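Sortase B (Streptococcus pyogenes, PDB 3PSQ) is a class B sortase involved in pilus assembly, probably a cysteine transpeptidase that joins pilin subunits through an acyl-thioester intermediate. Local coordinates at residues F121-K126 with L131-F136; D27-I32 with S64-Y69. All blocks are in the same frame, centred on the assembly; numbering follows the deposited sequence.

Contact 1 of 2, residues F121-K126 with L131-F136. With ZN (zinc ion), chain N; ACY (acetic acid), chain F.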
loop_
_atom_site.group_PDB
_atom_site.type_symbol
_atom_site.label_atom_id
_atom_site.label_comp_id
_atom_site.label_asym_id
_atom_site.label_seq_id
_atom_site.Cartn_x
_atom_site.Cartn_y
_atom_site.Cartn_z
ATOM N N PHE A 121 -7.298 -7.503 -0.062
ATOM C CA PHE A 121 -7.795 -6.161 -0.193
ATOM C C PHE A 121 -7.984 -5.932 -1.651
ATOM O O PHE A 121 -7.533 -6.737 -2.477
ATOM C CB PHE A 121 -6.880 -5.130 0.471
ATOM C CG PHE A 121 -5.494 -5.007 -0.136
ATOM C CD1 PHE A 121 -5.254 -4.113 -1.178
ATOM C CD2 PHE A 121 -4.433 -5.721 0.392
ATOM C CE1 PHE A 121 -3.957 -3.957 -1.696
ATOM C CE2 PHE A 121 -3.148 -5.577 -0.088
ATOM C CZ PHE A 121 -2.898 -4.697 -1.145
ATOM N N SER A 122 -8.678 -4.864 -1.995
ATOM C CA SER A 122 -8.995 -4.678 -3.383
ATOM C C SER A 122 -8.809 -3.236 -3.819
ATOM O O SER A 122 -8.904 -2.318 -3.003
ATOM C CB SER A 122 -10.439 -5.127 -3.620
ATOM O OG SER A 122 -11.330 -4.339 -2.862
ATOM N N ILE A 123 -8.551 -3.035 -5.106
ATOM C CA ILE A 123 -8.292 -1.720 -5.607
ATOM C C ILE A 123 -9.175 -1.515 -6.821
ATOM O O ILE A 123 -9.348 -2.433 -7.601
ATOM C CB ILE A 123 -6.794 -1.550 -5.977
ATOM C CG1 ILE A 123 -5.957 -1.344 -4.717
ATOM C CG2 ILE A 123 -6.579 -0.400 -6.966
ATOM C CD1 ILE A 123 -4.490 -1.635 -4.933
ATOM N N GLU A 124 -9.731 -0.321 -6.980
ATOM C CA GLU A 124 -10.376 0.019 -8.211
ATOM C C GLU A 124 -9.637 1.184 -8.847
ATOM O O GLU A 124 -9.435 2.227 -8.204
ATOM C CB GLU A 124 -11.827 0.407 -7.968
ATOM C CG GLU A 124 -12.540 0.880 -9.217
ATOM C CD GLU A 124 -14.048 0.900 -9.037
ATOM O OE1 GLU A 124 -14.539 0.516 -7.959
ATOM O OE2 GLU A 124 -14.761 1.294 -9.971
ATOM N N THR A 125 -9.280 1.028 -10.121
ATOM C CA THR A 125 -8.498 2.037 -10.791
ATOM C C THR A 125 -9.388 3.129 -11.340
ATOM O O THR A 125 -10.611 3.066 -11.211
ATOM C CB THR A 125 -7.599 1.452 -11.907
ATOM O OG1 THR A 125 -8.401 1.158 -13.052
ATOM C CG2 THR A 125 -6.842 0.203 -11.406
ATOM N N LYS A 126 -8.769 4.138 -11.935
ATOM C CA LYS A 126 -9.519 5.254 -12.468
ATOM C C LYS A 126 -10.232 4.915 -13.765
ATOM O O LYS A 126 -11.149 5.631 -14.171
ATOM C CB LYS A 126 -8.651 6.493 -12.635
ATOM C CG LYS A 126 -7.535 6.399 -13.640
ATOM C CD LYS A 126 -7.000 7.799 -13.929
ATOM C CE LYS A 126 -5.659 7.725 -14.597
ATOM N NZ LYS A 126 -4.800 8.889 -14.176
ATOM N N LEU A 131 -9.306 -4.864 -8.960
ATOM C CA LEU A 131 -8.247 -5.788 -8.711
ATOM C C LEU A 131 -8.460 -6.365 -7.333
ATOM O O LEU A 131 -8.983 -5.707 -6.458
ATOM C CB LEU A 131 -6.872 -5.115 -8.818
ATOM C CG LEU A 131 -6.701 -4.168 -10.006
ATOM C CD1 LEU A 131 -5.536 -3.207 -9.800
ATOM C CD2 LEU A 131 -6.545 -4.975 -11.307
ATOM N N LYS A 132 -8.084 -7.618 -7.163
ATOM C CA LYS A 132 -8.196 -8.270 -5.895
ATOM C C LYS A 132 -6.782 -8.637 -5.571
ATOM O O LYS A 132 -6.042 -9.111 -6.436
ATOM C CB LYS A 132 -9.084 -9.514 -5.993
ATOM C CG LYS A 132 -9.201 -10.310 -4.727
ATOM C CD LYS A 132 -10.218 -11.441 -4.919
ATOM C CE LYS A 132 -9.809 -12.682 -4.102
ATOM N NZ LYS A 132 -10.780 -13.816 -4.253
ATOM N N ILE A 133 -6.388 -8.379 -4.343
ATOM C CA ILE A 133 -5.035 -8.667 -3.952
ATOM C C ILE A 133 -5.093 -9.671 -2.838
ATOM O O ILE A 133 -5.837 -9.463 -1.894
ATOM C CB ILE A 133 -4.320 -7.368 -3.464
ATOM C CG1 ILE A 133 -4.170 -6.374 -4.612
ATOM C CG2 ILE A 133 -2.990 -7.676 -2.883
ATOM C CD1 ILE A 133 -5.370 -5.460 -4.831
ATOM N N ASN A 134 -4.314 -10.750 -2.941
ATOM C CA ASN A 134 -4.260 -11.781 -1.905
ATOM C C ASN A 134 -3.096 -11.507 -0.914
ATOM O O ASN A 134 -1.925 -11.580 -1.299
ATOM C CB ASN A 134 -4.043 -13.177 -2.553
ATOM C CG ASN A 134 -5.124 -13.543 -3.570
ATOM O OD1 ASN A 134 -6.308 -13.608 -3.231
ATOM N ND2 ASN A 134 -4.721 -13.790 -4.815
ATOM N N ILE A 135 -3.406 -11.229 0.347
ATOM C CA ILE A 135 -2.382 -10.871 1.331
ATOM C C ILE A 135 -1.543 -12.079 1.737
ATOM O O ILE A 135 -2.094 -13.140 2.048
ATOM C CB ILE A 135 -3.035 -10.239 2.616
ATOM C CG1 ILE A 135 -3.906 -9.027 2.239
ATOM C CG2 ILE A 135 -1.966 -9.925 3.685
ATOM C CD1 ILE A 135 -4.768 -8.487 3.374
ATOM N N PHE A 136 -0.221 -11.951 1.758
ATOM C CA PHE A 136 0.584 -13.084 2.212
ATOM C C PHE A 136 1.597 -12.756 3.299
ATOM O O PHE A 136 2.171 -13.664 3.856
ATOM C CB PHE A 136 1.279 -13.810 1.047
ATOM C CG PHE A 136 2.306 -12.983 0.329
ATOM C CD1 PHE A 136 3.621 -12.960 0.760
ATOM C CD2 PHE A 136 1.954 -12.237 -0.782
ATOM C CE1 PHE A 136 4.576 -12.183 0.099
ATOM C CE2 PHE A 136 2.902 -11.463 -1.463
ATOM C CZ PHE A 136 4.205 -11.441 -1.031
HETATM ZN ZN ZN N . -16.896 1.654 -9.781
HETATM C C ACY F . -12.559 -1.451 -4.496
HETATM O O ACY F . -13.349 -0.562 -4.107
HETATM O OXT ACY F . -11.363 -1.497 -4.133
HETATM C CH3 ACY F . -13.066 -2.514 -5.437
HETATM O O HOH W 1 -16.840 3.744 -8.924
#
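Phe-121 and Ile-133 face each other as a hydrogen-bonded antiparallel pair, Ile-123 and Leu-131 as the next, with the non-hydrogen-bonded pair Ser-122/Lys-132 between; the strand axes come within 4.7 Å at 154°. Ile-133 N meets Phe-121 O at 2.7 Å, almost in line with the carbonyl, whereas Ile-123 N reaches Leu-131 O (3.0 Å) from 34° off the carbonyl plane. With chi1 at 64°, CG of Phe-121 stands between backbone N and carbonyl carbon, and the ring lies across Ile-133, whose CB sits over the ring centre in a CH-pi contact, 3.8 Å from the centroid. The CG2 methyl of Ile-133 touches Phe-121 CZ at 3.5 Å, while Ile-135 CG1 meets the ring edge at CD2. Beyond, CD1 of Ile-123 packs on CD1 of Ile-133 (3.9 Å). On the other face Ser-122 OG donates to OXT of a bound acetic acid molecule, and Glu-124 OE2 binds a zinc ion at 2.2 Å; its OE1 is salt-bridged to Lys-22. In the mixed sheet of the sortase fold, this hairpin of strands 120-125 and 130-142 lies between strands 36-41 and 197-205, with Val-185 of strand 184-190 against its apolar face.

Contact 2 of 2, residues D27-I32 with S64-Y69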
loop_
_atom_site.group_PDB
_atom_site.type_symbol
_atom_site.label_atom_id
_atom_site.label_comp_id
_atom_site.label_asym_id
_atom_site.label_seq_id
_atom_site.Cartn_x
_atom_site.Cartn_y
_atom_site.Cartn_z
ATOM N N ASP A 27 -15.677 9.511 -8.439
ATOM C CA ASP A 27 -15.782 10.275 -9.671
ATOM C C ASP A 27 -15.499 11.745 -9.435
ATOM O O ASP A 27 -14.759 12.360 -10.184
ATOM C CB ASP A 27 -17.169 10.106 -10.297
ATOM C CG ASP A 27 -17.363 8.725 -10.907
ATOM O OD1 ASP A 27 -16.505 8.304 -11.720
ATOM O OD2 ASP A 27 -18.364 8.055 -10.558
ATOM N N ASP A 28 -16.082 12.301 -8.388
ATOM C CA ASP A 28 -15.894 13.712 -8.084
ATOM C C ASP A 28 -14.454 14.045 -7.735
ATOM O O ASP A 28 -13.935 15.031 -8.208
ATOM C CB ASP A 28 -16.792 14.140 -6.932
ATOM C CG ASP A 28 -18.193 14.476 -7.377
ATOM O OD1 ASP A 28 -18.497 14.353 -8.586
ATOM O OD2 ASP A 28 -19.001 14.864 -6.492
ATOM N N LEU A 29 -13.814 13.240 -6.893
ATOM C CA LEU A 29 -12.391 13.427 -6.628
ATOM C C LEU A 29 -11.584 13.375 -7.892
ATOM O O LEU A 29 -10.695 14.199 -8.106
ATOM C CB LEU A 29 -11.849 12.410 -5.611
ATOM C CG LEU A 29 -12.418 12.687 -4.238
ATOM C CD1 LEU A 29 -12.013 11.679 -3.209
ATOM C CD2 LEU A 29 -12.024 14.107 -3.827
ATOM N N LEU A 30 -11.905 12.415 -8.747
ATOM C CA LEU A 30 -11.190 12.228 -9.995
ATOM C C LEU A 30 -11.291 13.474 -10.835
ATOM O O LEU A 30 -10.345 13.845 -11.531
ATOM C CB LEU A 30 -11.773 11.045 -10.759
ATOM C CG LEU A 30 -11.287 9.677 -10.281
ATOM C CD1 LEU A 30 -12.145 8.518 -10.816
ATOM C CD2 LEU A 30 -9.829 9.514 -10.636
ATOM N N ALA A 31 -12.446 14.119 -10.751
ATOM C CA ALA A 31 -12.766 15.304 -11.537
ATOM C C ALA A 31 -12.053 16.552 -10.998
ATOM O O ALA A 31 -11.861 17.541 -11.713
ATOM C CB ALA A 31 -14.268 15.522 -11.498
ATOM N N ILE A 32 -11.678 16.485 -9.726
ATOM C CA ILE A 32 -11.183 17.634 -8.947
ATOM C C ILE A 32 -9.649 17.678 -8.942
ATOM O O ILE A 32 -9.056 18.746 -8.930
ATOM C CB ILE A 32 -11.789 17.548 -7.497
ATOM C CG1 ILE A 32 -13.227 18.044 -7.536
ATOM C CG2 ILE A 32 -11.027 18.323 -6.455
ATOM C CD1 ILE A 32 -13.358 19.211 -8.487
ATOM N N SER A 64 -4.304 17.298 0.883
ATOM C CA SER A 64 -5.463 16.386 0.864
ATOM C C SER A 64 -5.725 15.813 -0.529
ATOM O O SER A 64 -5.226 16.323 -1.536
ATOM C CB SER A 64 -6.706 17.170 1.270
ATOM O OG SER A 64 -6.961 18.136 0.269
ATOM N N VAL A 65 -6.569 14.789 -0.597
ATOM C CA VAL A 65 -6.985 14.236 -1.882
ATOM C C VAL A 65 -7.619 15.278 -2.784
ATOM O O VAL A 65 -7.499 15.175 -3.997
ATOM C CB VAL A 65 -7.873 12.979 -1.750
ATOM C CG1 VAL A 65 -7.092 11.894 -1.097
ATOM C CG2 VAL A 65 -9.161 13.256 -0.933
ATOM N N GLU A 66 -8.246 16.306 -2.220
ATOM C CA GLU A 66 -8.825 17.355 -3.067
ATOM C C GLU A 66 -7.743 18.282 -3.613
ATOM O O GLU A 66 -8.024 19.076 -4.492
ATOM C CB GLU A 66 -9.876 18.218 -2.328
ATOM C CG GLU A 66 -11.124 17.511 -1.873
ATOM C CD GLU A 66 -10.939 16.856 -0.504
ATOM O OE1 GLU A 66 -9.846 16.940 0.086
ATOM O OE2 GLU A 66 -11.900 16.236 -0.003
ATOM N N GLY A 67 -6.518 18.194 -3.101
ATOM C CA GLY A 67 -5.439 19.027 -3.606
ATOM C C GLY A 67 -5.181 20.291 -2.811
ATOM O O GLY A 67 -4.524 21.221 -3.304
ATOM N N GLU A 68 -5.690 20.354 -1.575
ATOM C CA GLU A 68 -5.474 21.542 -0.772
ATOM C C GLU A 68 -4.587 21.246 0.411
ATOM O O GLU A 68 -4.297 20.085 0.730
ATOM C CB GLU A 68 -6.806 22.110 -0.261
ATOM C CG GLU A 68 -7.660 22.797 -1.329
ATOM C CD GLU A 68 -8.855 23.504 -0.715
ATOM O OE1 GLU A 68 -9.492 22.908 0.186
ATOM O OE2 GLU A 68 -9.155 24.665 -1.108
ATOM N N TYR A 69 -4.200 22.307 1.098
ATOM C CA TYR A 69 -3.423 22.156 2.286
ATOM C C TYR A 69 -4.173 21.267 3.273
ATOM O O TYR A 69 -5.381 21.358 3.392
ATOM C CB TYR A 69 -3.097 23.524 2.915
ATOM C CG TYR A 69 -2.408 23.360 4.236
ATOM C CD1 TYR A 69 -1.078 22.995 4.290
ATOM C CD2 TYR A 69 -3.103 23.498 5.434
ATOM C CE1 TYR A 69 -0.424 22.808 5.486
ATOM C CE2 TYR A 69 -2.448 23.293 6.656
ATOM C CZ TYR A 69 -1.110 22.954 6.660
ATOM O OH TYR A 69 -0.451 22.727 7.843
#
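The last turns of the N-terminal helix 22-32 meet a type I beta turn, Ser-64 to Gly-67, in the loop between strands 48-53 and 76-77. Leu-29 provides the apolar centre of the contact. Its two methyls are shared between adjacent turn residues: Leu-29 CD1 lies 4.0 Å from Val-65 CG2, and Leu-29 CD2 lies 4.0 Å from Glu-66 CG, so that the aliphatic part of the glutamate chain is used. At the helix end Ile-32 adds its CG2 branch, set anti to the backbone N, which comes 3.7 Å from Glu-66 O. No hydrogen bond links the two segments, and the join rests on these van der Waals contacts. In the sortase fold this helix precedes the strands of the mixed sheet, and the loop it meets connects two of them.

The turn is held from within. Gly-67 N donates to Ser-64 O (2.8 Å), the closing bond of the turn, and Gly-67 adopts a positive phi of 96° that suits glycine. Ser-64 N also donates to Glu-68 O, one residue past the turn. Ser-64 OG has two partners, accepting from Glu-68 N at 3.2 Å and donating to the anti lone pair of Glu-66 OE1 at 3.1 Å. The bend of Glu-66 at chi2 (86°) folds its carboxylate back to that hydroxyl while CG faces Leu-29. Pro-50 of strand 48-53 touches both Leu-29 and Val-65, and Asn-33 ND2 donates to Val-65 O.

How the contacts relate
From the N terminus the chain first runs through helix 22-32, then along strands 36-41 and 48-53, and returns to the helix at 64-69, where contact 2 closes a loop of 31 residues. Only much later, after strands 76-77 and 89-93 and the helices 96-102 and 112-117, does contact 1 form, a local hairpin with four residues between its segments. The two are in series, neither nested nor crossed, with centres about 22 Å apart. Contact 2 packs the N-terminal helix against a peripheral loop; contact 1 pairs two adjacent strands of the mixed sheet. They touch where Lys-126 CB packs on Leu-30 CD2 (3.8 Å), and strand 36-41 adjoins both.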